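Local atomic coordinates of flagellar motor switch protein FliG (PDB entry 3HJL), a protein that probably forms part of the rotor-mounted switch complex (C ring) at the base of the flagellar basal body, which helps determine the direction of flagellar rotation. Residues 132-137 / 158-163; 246-251 / 278-283; 238-243 / 311-316. All blocks are in the same frame, centred on the assembly; numbering follows the deposited sequence.

Contact 1: 132-137 / 158-163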
loop_
_atom_site.group_PDB
_atom_site.type_symbol
_atom_site.label_atom_id
_atom_site.label_comp_id
_atom_site.label_asym_id
_atom_site.label_seq_id
_atom_site.Cartn_x
_atom_site.Cartn_y
_atom_site.Cartn_z
ATOM N N THR A 132 9.339 20.960 7.452
ATOM C CA THR A 132 9.237 19.624 6.840
ATOM C C THR A 132 10.442 19.326 5.937
ATOM O O THR A 132 10.960 18.200 5.935
ATOM C CB THR A 132 7.938 19.506 5.998
ATOM O OG1 THR A 132 6.825 19.937 6.792
ATOM C CG2 THR A 132 7.701 18.084 5.522
ATOM N N ILE A 133 10.879 20.336 5.176
ATOM C CA ILE A 133 12.045 20.194 4.288
ATOM C C ILE A 133 13.310 19.987 5.138
ATOM O O ILE A 133 14.127 19.114 4.838
ATOM C CB ILE A 133 12.250 21.427 3.361
ATOM C CG1 ILE A 133 10.979 21.740 2.542
ATOM C CG2 ILE A 133 13.422 21.174 2.406
ATOM C CD1 ILE A 133 11.109 22.938 1.610
ATOM N N ALA A 134 13.422 20.757 6.226
ATOM C CA ALA A 134 14.554 20.676 7.159
ATOM C C ALA A 134 14.630 19.314 7.834
ATOM O O ALA A 134 15.699 18.723 7.910
ATOM C CB ALA A 134 14.442 21.761 8.211
ATOM N N LEU A 135 13.493 18.838 8.340
ATOM C CA LEU A 135 13.407 17.511 8.967
ATOM C C LEU A 135 13.812 16.392 8.004
ATOM O O LEU A 135 14.458 15.425 8.415
ATOM C CB LEU A 135 11.988 17.252 9.518
ATOM C CG LEU A 135 11.633 17.946 10.835
ATOM C CD1 LEU A 135 10.107 18.121 10.999
ATOM C CD2 LEU A 135 12.230 17.161 11.996
ATOM N N PHE A 136 13.400 16.515 6.743
ATOM C CA PHE A 136 13.744 15.539 5.683
ATOM C C PHE A 136 15.239 15.593 5.327
ATOM O O PHE A 136 15.910 14.558 5.285
ATOM C CB PHE A 136 12.901 15.817 4.428
ATOM C CG PHE A 136 13.049 14.780 3.334
ATOM C CD1 PHE A 136 12.358 13.586 3.401
ATOM C CD2 PHE A 136 13.824 15.034 2.210
ATOM C CE1 PHE A 136 12.467 12.642 2.392
ATOM C CE2 PHE A 136 13.946 14.086 1.193
ATOM C CZ PHE A 136 13.261 12.896 1.283
ATOM N N LEU A 137 15.747 16.798 5.065
ATOM C CA LEU A 137 17.157 16.983 4.732
ATOM C C LEU A 137 18.102 16.625 5.876
ATOM O O LEU A 137 19.202 16.156 5.615
ATOM C CB LEU A 137 17.449 18.412 4.232
ATOM C CG LEU A 137 16.877 18.840 2.868
ATOM C CD1 LEU A 137 17.467 20.173 2.455
ATOM C CD2 LEU A 137 17.135 17.818 1.791
ATOM N N LYS A 158 18.033 29.431 2.683
ATOM C CA LYS A 158 18.415 30.042 3.952
ATOM C C LYS A 158 17.504 29.574 5.095
ATOM O O LYS A 158 17.973 29.296 6.199
ATOM C CB LYS A 158 18.347 31.578 3.833
ATOM C CG LYS A 158 19.214 32.192 2.700
ATOM C CD LYS A 158 18.836 33.638 2.396
ATOM C CE LYS A 158 19.344 34.090 1.022
ATOM N NZ LYS A 158 20.812 33.909 0.850
ATOM N N GLU A 159 16.205 29.473 4.813
ATOM C CA GLU A 159 15.213 29.126 5.826
ATOM C C GLU A 159 15.280 27.651 6.220
ATOM O O GLU A 159 15.063 27.314 7.389
ATOM C CB GLU A 159 13.807 29.486 5.328
ATOM C CG GLU A 159 12.715 29.453 6.400
ATOM C CD GLU A 159 12.915 30.478 7.516
ATOM O OE1 GLU A 159 12.440 30.231 8.643
ATOM O OE2 GLU A 159 13.559 31.524 7.276
ATOM N N VAL A 160 15.554 26.777 5.246
ATOM C CA VAL A 160 15.702 25.345 5.516
ATOM C C VAL A 160 16.972 25.069 6.332
ATOM O O VAL A 160 16.923 24.325 7.303
ATOM C CB VAL A 160 15.691 24.496 4.215
ATOM C CG1 VAL A 160 15.973 23.040 4.526
ATOM C CG2 VAL A 160 14.335 24.624 3.506
ATOM N N VAL A 161 18.088 25.694 5.957
ATOM C CA VAL A 161 19.358 25.528 6.681
ATOM C C VAL A 161 19.284 26.080 8.115
ATOM O O VAL A 161 19.850 25.487 9.037
ATOM C CB VAL A 161 20.542 26.202 5.934
ATOM C CG1 VAL A 161 21.813 26.135 6.774
ATOM C CG2 VAL A 161 20.770 25.540 4.576
ATOM N N LYS A 162 18.599 27.213 8.288
ATOM C CA LYS A 162 18.368 27.806 9.613
ATOM C C LYS A 162 17.561 26.862 10.500
ATOM O O LYS A 162 17.830 26.746 11.696
ATOM C CB LYS A 162 17.614 29.134 9.476
ATOM C CG LYS A 162 17.420 29.911 10.796
ATOM C CD LYS A 162 16.391 31.043 10.672
ATOM C CE LYS A 162 14.951 30.505 10.685
ATOM N NZ LYS A 162 13.925 31.584 10.620
ATOM N N ARG A 163 16.533 26.250 9.916
ATOM C CA ARG A 163 15.673 25.309 10.634
ATOM C C ARG A 163 16.381 23.988 10.931
ATOM O O ARG A 163 16.146 23.390 11.978
ATOM C CB ARG A 163 14.355 25.085 9.893
ATOM C CG ARG A 163 13.364 26.232 10.080
ATOM C CD ARG A 163 12.031 25.938 9.427
ATOM N NE ARG A 163 10.912 26.506 10.200
ATOM C CZ ARG A 163 10.225 27.611 9.904
ATOM N NH1 ARG A 163 10.464 28.317 8.805
ATOM N NH2 ARG A 163 9.243 28.002 10.717
#
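V160 of helix 154-166 packs against I133, A134 and L137 of helix 130-137. The two segments cross at -61° with their axes 8.3 Å apart, and the backbones are nearest where A134 faces V160, whose CA atoms lie 5.1 Å apart. Both methyls of V160 are used. CG1 sits anti to the backbone N (chi1 175°), which directs it over the backbone of A134, 3.8 Å from A134 CA; it also meets L137 CD1 at 3.8 Å. CG2 turns to the other side and lies against I133, touching I133 CG2 at 3.7 Å, with the two side chains crossing at about a right angle. I149 of helix 142-150 touches both L137 and V160 and extends this apolar cluster. Even the carbonyl of V160 joins in, since V160 O lies 3.7 Å from A134 CB.

Further along, K162 turns from the partner helix to its own neighbour E159. E159 OE1 forms salt bridges with K162 NZ and R163 NH1, each at 2.8 Å, the lysine also donating a hydrogen bond on the syn side of the carboxylate. R163 gives only the root of its chain to the partner helix: R163 CB touches A134 CB at 3.7 Å. From CB the chain leads away from A134, with a bend at chi3 further out. R163 belongs to the EHPQR motif, and its NE reaches Q131 OE1 of the same motif in a weak hydrogen bond, while its side chain touches H129. The packing brings R163 beside Q131 and H129, consistent with the two parts of the motif being held together in the FliG middle domain. Across the helices the chemistry is wholly apolar, so their approach probably rests on the fit of side chains, and the charges around R163 are gathered at the margin.

Contact 2: 246-251 / 278-283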
loop_
_atom_site.group_PDB
_atom_site.type_symbol
_atom_site.label_atom_id
_atom_site.label_comp_id
_atom_site.label_asym_id
_atom_site.label_seq_id
_atom_site.Cartn_x
_atom_site.Cartn_y
_atom_site.Cartn_z
ATOM N N LEU A 246 -16.934 -11.345 -39.491
ATOM C CA LEU A 246 -17.737 -12.543 -39.745
ATOM C C LEU A 246 -18.433 -12.509 -41.113
ATOM O O LEU A 246 -18.670 -11.436 -41.670
ATOM C CB LEU A 246 -18.784 -12.729 -38.633
ATOM C CG LEU A 246 -18.258 -12.883 -37.201
ATOM C CD1 LEU A 246 -19.401 -13.043 -36.232
ATOM C CD2 LEU A 246 -17.280 -14.057 -37.081
ATOM N N SER A 247 -18.732 -13.694 -41.649
ATOM C CA SER A 247 -19.438 -13.825 -42.926
ATOM C C SER A 247 -20.936 -13.670 -42.716
ATOM O O SER A 247 -21.408 -13.617 -41.578
ATOM C CB SER A 247 -19.173 -15.198 -43.540
ATOM O OG SER A 247 -17.786 -15.438 -43.661
ATOM N N ASP A 248 -21.675 -13.593 -43.822
ATOM C CA ASP A 248 -23.138 -13.600 -43.778
ATOM C C ASP A 248 -23.643 -14.942 -43.246
ATOM O O ASP A 248 -24.624 -14.984 -42.510
ATOM C CB ASP A 248 -23.727 -13.316 -45.163
ATOM C CG ASP A 248 -23.565 -11.865 -45.582
ATOM O OD1 ASP A 248 -23.042 -11.618 -46.686
ATOM O OD2 ASP A 248 -23.948 -10.968 -44.807
ATOM N N ARG A 249 -22.950 -16.021 -43.608
ATOM C CA ARG A 249 -23.231 -17.374 -43.100
ATOM C C ARG A 249 -23.187 -17.431 -41.569
ATOM O O ARG A 249 -24.043 -18.053 -40.939
ATOM C CB ARG A 249 -22.195 -18.366 -43.652
ATOM C CG ARG A 249 -22.307 -18.658 -45.143
ATOM C CD ARG A 249 -23.481 -19.580 -45.451
ATOM N NE ARG A 249 -23.416 -20.116 -46.812
ATOM C CZ ARG A 249 -22.598 -21.094 -47.222
ATOM N NH1 ARG A 249 -21.711 -21.660 -46.394
ATOM N NH2 ARG A 249 -22.647 -21.496 -48.493
ATOM N N ASP A 250 -22.169 -16.793 -40.993
ATOM C CA ASP A 250 -21.967 -16.757 -39.534
ATOM C C ASP A 250 -23.106 -16.028 -38.821
ATOM O O ASP A 250 -23.569 -16.463 -37.767
ATOM C CB ASP A 250 -20.653 -16.045 -39.188
ATOM C CG ASP A 250 -19.423 -16.773 -39.703
ATOM O OD1 ASP A 250 -19.546 -17.631 -40.603
ATOM O OD2 ASP A 250 -18.323 -16.466 -39.205
ATOM N N ILE A 251 -23.540 -14.919 -39.418
ATOM C CA ILE A 251 -24.630 -14.094 -38.892
ATOM C C ILE A 251 -25.952 -14.864 -38.865
ATOM O O ILE A 251 -26.708 -14.746 -37.906
ATOM C CB ILE A 251 -24.793 -12.797 -39.727
ATOM C CG1 ILE A 251 -23.537 -11.928 -39.615
ATOM C CG2 ILE A 251 -26.013 -11.987 -39.260
ATOM C CD1 ILE A 251 -23.216 -11.232 -40.883
ATOM N N PHE A 278 -26.502 -7.462 -39.536
ATOM C CA PHE A 278 -27.547 -8.328 -38.976
ATOM C C PHE A 278 -28.863 -8.213 -39.756
ATOM O O PHE A 278 -29.434 -9.227 -40.152
ATOM C CB PHE A 278 -27.786 -8.026 -37.490
ATOM C CG PHE A 278 -26.771 -8.656 -36.573
ATOM C CD1 PHE A 278 -26.836 -10.014 -36.279
ATOM C CD2 PHE A 278 -25.774 -7.889 -35.969
ATOM C CE1 PHE A 278 -25.916 -10.601 -35.424
ATOM C CE2 PHE A 278 -24.848 -8.475 -35.099
ATOM C CZ PHE A 278 -24.921 -9.823 -34.826
ATOM N N LEU A 279 -29.312 -6.977 -39.987
ATOM C CA LEU A 279 -30.566 -6.699 -40.711
ATOM C C LEU A 279 -30.637 -7.286 -42.128
ATOM O O LEU A 279 -31.701 -7.736 -42.556
ATOM C CB LEU A 279 -30.824 -5.188 -40.782
ATOM C CG LEU A 279 -31.144 -4.482 -39.464
ATOM C CD1 LEU A 279 -31.037 -2.978 -39.645
ATOM C CD2 LEU A 279 -32.530 -4.881 -38.932
ATOM N N SER A 280 -29.514 -7.291 -42.843
ATOM C CA SER A 280 -29.467 -7.827 -44.211
ATOM C C SER A 280 -29.560 -9.352 -44.279
ATOM O O SER A 280 -29.760 -9.899 -45.359
ATOM C CB SER A 280 -28.186 -7.387 -44.916
ATOM O OG SER A 280 -27.053 -7.960 -44.294
ATOM N N ASN A 281 -29.364 -10.027 -43.145
ATOM C CA ASN A 281 -29.460 -11.487 -43.060
ATOM C C ASN A 281 -30.789 -11.997 -42.480
ATOM O O ASN A 281 -30.997 -13.209 -42.378
ATOM C CB ASN A 281 -28.262 -12.034 -42.277
ATOM C CG ASN A 281 -26.972 -12.006 -43.096
ATOM O OD1 ASN A 281 -26.914 -12.555 -44.192
ATOM N ND2 ASN A 281 -25.937 -11.368 -42.561
ATOM N N MET A 282 -31.686 -11.078 -42.120
ATOM C CA MET A 282 -33.053 -11.433 -41.715
ATOM C C MET A 282 -33.944 -11.375 -42.956
ATOM O O MET A 282 -33.498 -10.968 -44.034
ATOM C CB MET A 282 -33.599 -10.435 -40.686
ATOM C CG MET A 282 -32.729 -10.211 -39.466
ATOM S SD MET A 282 -33.426 -8.940 -38.406
ATOM C CE MET A 282 -32.060 -8.648 -37.283
ATOM N N SER A 283 -35.205 -11.768 -42.793
ATOM C CA SER A 283 -36.195 -11.627 -43.854
ATOM C C SER A 283 -36.640 -10.161 -43.899
ATOM O O SER A 283 -36.404 -9.400 -42.951
ATOM C CB SER A 283 -37.399 -12.539 -43.593
ATOM O OG SER A 283 -37.996 -12.233 -42.346
#
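D248 and N281 supply the polar link of this contact. The amide nitrogen N281 ND2 donates to D248 OD2 at 3.0 Å, with a moderately bent N-H...O angle of 151°. It comes to the anti side of that oxygen, not far out of the carboxylate plane, and the acceptor lies near the plane of the amide; the two flat groups are nevertheless turned 64° against each other. N281 OD1 lies against D248 CB at 3.4 Å and is not hydrogen-bonded to the carboxylate. ND2 has a second, weak partner in the backbone oxygen of K277, so the amide links helix 272-279 to the start of helix 248-255.

The fold explains the meeting. A type I turn from L279 to M282 comes at this end of helix 272-279, and it faces the first turn of helix 248-255, where D248 directly follows the N-cap residue S247. Both belong to the all-helical C-terminal domain of FliG.

Apolar contact takes over deeper in, one turn further along helix 248-255. With chi1 at -64°, I251 turns its CG2 to the ring of F278 and touches CD1 of that ring at 3.7 Å, meeting it obliquely. The CB of F278 points away from the 246-251 segment, but the ring lies back toward it, among L263 and L267 of helix 260-268 and I254. I251 also packs on the amide of N281, the two side chains crossing at about a right angle.

Contact 3: 238-243 / 311-316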
loop_
_atom_site.group_PDB
_atom_site.type_symbol
_atom_site.label_atom_id
_atom_site.label_comp_id
_atom_site.label_asym_id
_atom_site.label_seq_id
_atom_site.Cartn_x
_atom_site.Cartn_y
_atom_site.Cartn_z
ATOM N N PHE A 238 -12.012 -11.194 -28.881
ATOM C CA PHE A 238 -13.202 -10.984 -29.712
ATOM C C PHE A 238 -14.107 -9.938 -29.063
ATOM O O PHE A 238 -14.686 -10.170 -27.960
ATOM C CB PHE A 238 -13.993 -12.269 -29.985
ATOM C CG PHE A 238 -14.981 -12.122 -31.123
ATOM C CD1 PHE A 238 -14.602 -12.426 -32.426
ATOM C CD2 PHE A 238 -16.239 -11.576 -30.905
ATOM C CE1 PHE A 238 -15.472 -12.234 -33.482
ATOM C CE2 PHE A 238 -17.119 -11.382 -31.954
ATOM C CZ PHE A 238 -16.735 -11.713 -33.250
ATOM N N THR A 239 -14.232 -8.804 -29.771
ATOM C CA THR A 239 -15.024 -7.662 -29.328
ATOM C C THR A 239 -16.262 -7.565 -30.215
ATOM O O THR A 239 -16.359 -8.253 -31.237
ATOM C CB THR A 239 -14.180 -6.338 -29.390
ATOM O OG1 THR A 239 -14.881 -5.281 -28.725
ATOM C CG2 THR A 239 -13.884 -5.918 -30.830
ATOM N N PHE A 240 -17.226 -6.748 -29.798
ATOM C CA PHE A 240 -18.458 -6.553 -30.565
ATOM C C PHE A 240 -18.177 -5.953 -31.956
ATOM O O PHE A 240 -18.856 -6.274 -32.928
ATOM C CB PHE A 240 -19.436 -5.668 -29.788
ATOM C CG PHE A 240 -20.836 -5.675 -30.352
ATOM C CD1 PHE A 240 -21.717 -6.697 -30.039
ATOM C CD2 PHE A 240 -21.273 -4.653 -31.185
ATOM C CE1 PHE A 240 -23.005 -6.710 -30.553
ATOM C CE2 PHE A 240 -22.563 -4.657 -31.695
ATOM C CZ PHE A 240 -23.423 -5.687 -31.383
ATOM N N GLU A 241 -17.144 -5.122 -32.049
ATOM C CA GLU A 241 -16.734 -4.525 -33.314
ATOM C C GLU A 241 -16.246 -5.589 -34.321
ATOM O O GLU A 241 -16.425 -5.415 -35.528
ATOM C CB GLU A 241 -15.639 -3.478 -33.075
ATOM C CG GLU A 241 -16.064 -2.266 -32.204
ATOM C CD GLU A 241 -16.991 -1.286 -32.921
ATOM O OE1 GLU A 241 -16.484 -0.389 -33.630
ATOM O OE2 GLU A 241 -18.222 -1.363 -32.703
ATOM N N ASP A 242 -15.718 -6.718 -33.823
ATOM C CA ASP A 242 -15.221 -7.814 -34.692
ATOM C C ASP A 242 -16.331 -8.589 -35.418
ATOM O O ASP A 242 -16.043 -9.475 -36.220
ATOM C CB ASP A 242 -14.352 -8.812 -33.901
ATOM C CG ASP A 242 -13.114 -8.173 -33.302
ATOM O OD1 ASP A 242 -12.453 -7.357 -33.998
ATOM O OD2 ASP A 242 -12.768 -8.534 -32.149
ATOM N N ILE A 243 -17.592 -8.278 -35.129
ATOM C CA ILE A 243 -18.720 -8.826 -35.891
ATOM C C ILE A 243 -18.591 -8.501 -37.410
ATOM O O ILE A 243 -19.045 -9.279 -38.254
ATOM C CB ILE A 243 -20.080 -8.338 -35.304
ATOM C CG1 ILE A 243 -20.322 -9.001 -33.936
ATOM C CG2 ILE A 243 -21.231 -8.679 -36.241
ATOM C CD1 ILE A 243 -21.581 -8.517 -33.199
ATOM N N GLN A 311 -23.319 -10.104 -24.238
ATOM C CA GLN A 311 -24.131 -11.327 -24.349
ATOM C C GLN A 311 -24.081 -11.904 -25.768
ATOM O O GLN A 311 -23.962 -13.114 -25.947
ATOM C CB GLN A 311 -25.585 -11.078 -23.917
ATOM C CG GLN A 311 -25.789 -11.096 -22.398
ATOM C CD GLN A 311 -27.225 -10.791 -21.971
ATOM O OE1 GLN A 311 -28.062 -10.370 -22.777
ATOM N NE2 GLN A 311 -27.510 -10.999 -20.692
ATOM N N VAL A 312 -24.171 -11.030 -26.765
ATOM C CA VAL A 312 -24.023 -11.430 -28.168
ATOM C C VAL A 312 -22.609 -11.994 -28.408
ATOM O O VAL A 312 -22.454 -12.999 -29.090
ATOM C CB VAL A 312 -24.279 -10.231 -29.133
ATOM C CG1 VAL A 312 -23.982 -10.614 -30.581
ATOM C CG2 VAL A 312 -25.714 -9.717 -28.988
ATOM N N VAL A 313 -21.596 -11.346 -27.821
ATOM C CA VAL A 313 -20.198 -11.805 -27.913
ATOM C C VAL A 313 -19.970 -13.175 -27.235
ATOM O O VAL A 313 -19.243 -14.014 -27.777
ATOM C CB VAL A 313 -19.212 -10.739 -27.346
ATOM C CG1 VAL A 313 -17.779 -11.300 -27.236
ATOM C CG2 VAL A 313 -19.232 -9.479 -28.226
ATOM N N ASN A 314 -20.595 -13.400 -26.074
ATOM C CA ASN A 314 -20.548 -14.717 -25.399
ATOM C C ASN A 314 -21.079 -15.818 -26.311
ATOM O O ASN A 314 -20.524 -16.920 -26.364
ATOM C CB ASN A 314 -21.397 -14.722 -24.115
ATOM C CG ASN A 314 -20.795 -13.897 -22.991
ATOM O OD1 ASN A 314 -19.585 -13.741 -22.895
ATOM N ND2 ASN A 314 -21.654 -13.389 -22.111
ATOM N N ILE A 315 -22.190 -15.521 -26.979
ATOM C CA ILE A 315 -22.796 -16.426 -27.948
ATOM C C ILE A 315 -21.864 -16.633 -29.142
ATOM O O ILE A 315 -21.669 -17.764 -29.584
ATOM C CB ILE A 315 -24.187 -15.899 -28.420
ATOM C CG1 ILE A 315 -25.205 -16.039 -27.285
ATOM C CG2 ILE A 315 -24.678 -16.647 -29.662
ATOM C CD1 ILE A 315 -26.455 -15.259 -27.497
ATOM N N ILE A 316 -21.269 -15.546 -29.630
ATOM C CA ILE A 316 -20.347 -15.612 -30.768
ATOM C C ILE A 316 -19.093 -16.465 -30.474
ATOM O O ILE A 316 -18.620 -17.179 -31.359
ATOM C CB ILE A 316 -19.974 -14.199 -31.292
ATOM C CG1 ILE A 316 -21.166 -13.593 -32.039
ATOM C CG2 ILE A 316 -18.804 -14.270 -32.267
ATOM C CD1 ILE A 316 -21.005 -12.125 -32.377
#
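F238 and F240 pack against V312, V313 and I316 on one side of helix 302-320. They are the two phenylalanines of the Met-Phe-X-Phe motif of FliG, a turn between helices 227-237 and 248-255 that is regarded as a hinge within the C-terminal domain and probably matters for its reorientation in switching.

The tight part centres on F238, V313 and I316. The I316 CG2 methyl stands over one face of the F238 ring, 3.4 Å from F238 CE2 and equally close to CZ, while D242 CB covers the opposite face near its rim. The ring is thus clamped from both sides, in a place it reaches because its CG is anti to the backbone N (chi1 -165°). An alanine in place of F238 would probably leave the space between I316 CG2 and D242 CB unfilled and I316 without the ring it packs on. V313 straddles the chain next to the clamp: its CG1 lies at the edge of the F238 ring and 3.4 Å from F238 O, and its CG2 is 3.7 Å from F240 N. Beside this, I243 CG1 meets I316 CD1 at 3.6 Å, the two side chains crossing at about a right angle, and I243 CD1 lies over a face of the F240 ring.

F240 offers the helix an edge instead, and more loosely: its CE1 is 4.0 Å from V312 CB. Its ring continues among A270, I274 and L267, which close the buried side. Toward solvent the contact thins out at T239, which is partly exposed and whose side chain turns away from the helix. The turn is braced internally instead: T239 N donates to D242 OD2 at 2.8 Å in an almost straight bond of 174°.

Contacts 2 and 3 belong together, whereas contact 1 stands alone in the middle domain. Along the chain, contact 2 falls entirely between the two segments of contact 3, and their centres are about 14 Å apart. They share a core: F278 CE2 packs on I243 CD1 at 3.8 Å, and L246 CD1 lies 4.2 Å from both I316 CG2 and F238 CZ. Contact 1, which includes R163 of the EHPQR motif, is on the opposite side of the chain's centre. Its centre is about 60 Å from that of contact 3 and 73 Å from that of contact 2, and even the nearest atoms are about 45 and 56 Å away, respectively.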